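Local coordinates for hypothetical protein (Giardia lamblia, PDB 3I3F) that is of unknown function but belongs to the endoribonuclease L-PSP (YjgF-like) family, assembles as a trimer and binds pentanoic acid in the crystal, at residues V83-F88 against E103-V108. Sequence-based numbering, arbitrary orientation. Where two conformers were deposited one is given.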
loop_
_atom_site.group_PDB
_atom_site.type_symbol
_atom_site.label_atom_id
_atom_site.label_comp_id
_atom_site.label_asym_id
_atom_site.label_seq_id
_atom_site.Cartn_x
_atom_site.Cartn_y
_atom_site.Cartn_z
ATOM N N VAL A 83 0.071 10.510 7.972
ATOM C CA VAL A 83 -1.348 10.214 7.798
ATOM C C VAL A 83 -1.585 8.705 7.830
ATOM O O VAL A 83 -2.532 8.216 8.450
ATOM C CB VAL A 83 -1.843 10.753 6.435
ATOM C CG1 VAL A 83 -3.283 10.332 6.167
ATOM C CG2 VAL A 83 -1.694 12.270 6.375
ATOM N N SER A 84 -0.712 7.970 7.143
ATOM C CA SER A 84 -0.867 6.532 6.979
ATOM C C SER A 84 0.487 5.851 6.799
ATOM O O SER A 84 1.428 6.454 6.281
ATOM C CB SER A 84 -1.757 6.254 5.764
ATOM O OG SER A 84 -2.011 4.869 5.604
ATOM N N LEU A 85 0.577 4.603 7.253
ATOM C CA LEU A 85 1.742 3.756 6.994
ATOM C C LEU A 85 1.325 2.289 7.024
ATOM O O LEU A 85 0.254 1.953 7.529
ATOM C CB LEU A 85 2.870 4.035 7.999
ATOM C CG LEU A 85 2.626 3.796 9.492
ATOM C CD1 LEU A 85 2.678 2.316 9.833
ATOM C CD2 LEU A 85 3.656 4.557 10.313
ATOM N N ASN A 86 2.157 1.429 6.445
ATOM C CA ASN A 86 1.937 -0.015 6.460
ATOM C C ASN A 86 3.136 -0.689 7.105
ATOM O O ASN A 86 4.271 -0.245 6.926
ATOM C CB ASN A 86 1.816 -0.589 5.044
ATOM C CG ASN A 86 0.638 -0.042 4.248
ATOM O OD1 ASN A 86 0.531 -0.328 3.055
ATOM N ND2 ASN A 86 -0.244 0.722 4.884
ATOM N N ILE A 87 2.887 -1.778 7.823
ATOM C CA ILE A 87 3.955 -2.555 8.437
ATOM C C ILE A 87 3.965 -3.964 7.860
ATOM O O ILE A 87 2.926 -4.623 7.797
ATOM C CB ILE A 87 3.773 -2.646 9.960
ATOM C CG1 ILE A 87 3.791 -1.249 10.588
ATOM C CG2 ILE A 87 4.867 -3.514 10.582
ATOM C CD1 ILE A 87 2.982 -1.154 11.842
ATOM N N PHE A 88 5.141 -4.406 7.425
ATOM C CA PHE A 88 5.377 -5.807 7.106
ATOM C C PHE A 88 6.314 -6.365 8.167
ATOM O O PHE A 88 7.441 -5.895 8.313
ATOM C CB PHE A 88 6.015 -5.969 5.721
ATOM C CG PHE A 88 5.066 -5.740 4.574
ATOM C CD1 PHE A 88 3.944 -6.544 4.412
ATOM C CD2 PHE A 88 5.312 -4.743 3.639
ATOM C CE1 PHE A 88 3.069 -6.343 3.348
ATOM C CE2 PHE A 88 4.443 -4.538 2.572
ATOM C CZ PHE A 88 3.321 -5.339 2.429
ATOM N N GLU A 103 4.848 -2.604 21.195
ATOM C CA GLU A 103 5.265 -1.836 22.368
ATOM C C GLU A 103 6.164 -0.675 21.947
ATOM O O GLU A 103 5.971 0.458 22.388
ATOM C CB GLU A 103 6.004 -2.726 23.369
ATOM C CG GLU A 103 5.127 -3.800 23.996
ATOM C CD GLU A 103 5.895 -4.797 24.848
ATOM O OE1 GLU A 103 7.145 -4.794 24.829
ATOM O OE2 GLU A 103 5.236 -5.604 25.536
ATOM N N LEU A 104 7.137 -0.965 21.084
ATOM C CA LEU A 104 8.050 0.059 20.569
ATOM C C LEU A 104 7.319 1.065 19.680
ATOM O O LEU A 104 7.601 2.263 19.725
ATOM C CB LEU A 104 9.196 -0.590 19.789
ATOM C CG LEU A 104 10.140 -1.453 20.626
ATOM C CD1 LEU A 104 10.960 -2.368 19.733
ATOM C CD2 LEU A 104 11.040 -0.577 21.486
ATOM N N TYR A 105 6.376 0.572 18.880
ATOM C CA TYR A 105 5.560 1.425 18.018
ATOM C C TYR A 105 4.829 2.492 18.831
ATOM O O TYR A 105 4.773 3.657 18.435
ATOM C CB TYR A 105 4.545 0.573 17.253
ATOM C CG TYR A 105 3.765 1.335 16.211
ATOM C CD1 TYR A 105 4.270 1.503 14.927
ATOM C CD2 TYR A 105 2.519 1.882 16.504
ATOM C CE1 TYR A 105 3.559 2.197 13.960
ATOM C CE2 TYR A 105 1.801 2.577 15.545
ATOM C CZ TYR A 105 2.327 2.731 14.272
ATOM O OH TYR A 105 1.626 3.418 13.307
ATOM N N ARG A 106 4.282 2.089 19.977
ATOM C CA ARG A 106 3.564 3.014 20.850
ATOM C C ARG A 106 4.482 4.026 21.542
ATOM O O ARG A 106 4.009 5.051 22.021
ATOM C CB ARG A 106 2.734 2.247 21.883
ATOM C CG ARG A 106 1.522 1.540 21.287
ATOM C CD ARG A 106 0.619 0.976 22.371
ATOM N NE ARG A 106 1.280 -0.074 23.147
ATOM C CZ ARG A 106 1.258 -1.377 22.864
ATOM N NH1 ARG A 106 0.602 -1.843 21.805
ATOM N NH2 ARG A 106 1.904 -2.228 23.652
ATOM N N GLU A 107 5.781 3.736 21.608
ATOM C CA GLU A 107 6.763 4.711 22.099
ATOM C C GLU A 107 7.094 5.764 21.040
ATOM O O GLU A 107 7.530 6.864 21.374
ATOM C CB GLU A 107 8.048 4.014 22.552
ATOM C CG GLU A 107 7.873 3.126 23.771
ATOM C CD GLU A 107 9.156 2.419 24.185
ATOM O OE1 GLU A 107 10.194 2.595 23.512
ATOM O OE2 GLU A 107 9.124 1.687 25.197
ATOM N N VAL A 108 6.904 5.423 19.768
ATOM C CA VAL A 108 7.117 6.370 18.674
ATOM C C VAL A 108 5.883 7.250 18.501
ATOM O O VAL A 108 5.993 8.472 18.378
ATOM C CB VAL A 108 7.427 5.641 17.353
ATOM C CG1 VAL A 108 7.546 6.637 16.204
ATOM C CG2 VAL A 108 8.703 4.823 17.491
#
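L85, which packs against Y105, accepts a hydrogen bond at its carbonyl from the next side chain along the strand: N86 ND2 donates to L85 O at 3.0 Å with an N-H...O angle of 160°, the donor standing well above the carbonyl plane. On the helix side, Y105 OH lies 3.8 Å from both L85 CD1 and L85 CD2, so the forked end of the leucine straddles the hydroxyl in van der Waals contact rather than bonding to it. The two side chains approach from opposite directions. L85 gets there with CG tucked between its backbone N and carbonyl carbon (chi1 61°), while Y105 reaches out from the helix with CG anti to its N (chi1 -173°). Y105 CE1 is 4.0 Å from I87 CD1 and 4.2 Å from L85 CD1, both methyls meeting the ring obliquely. The contact is small, burying 110 Å² in total. R118 adds a cation-pi contact to the same ring and, with C119 and C120, lines a pocket in which pentanoic acid is bound. In the beta-alpha-beta unit formed by strand 82-90, helix 95-108 and strand 117-123, Y105 thus ties the helix to the sheet, with strand 82-90 running between strands 131-139 and 117-123.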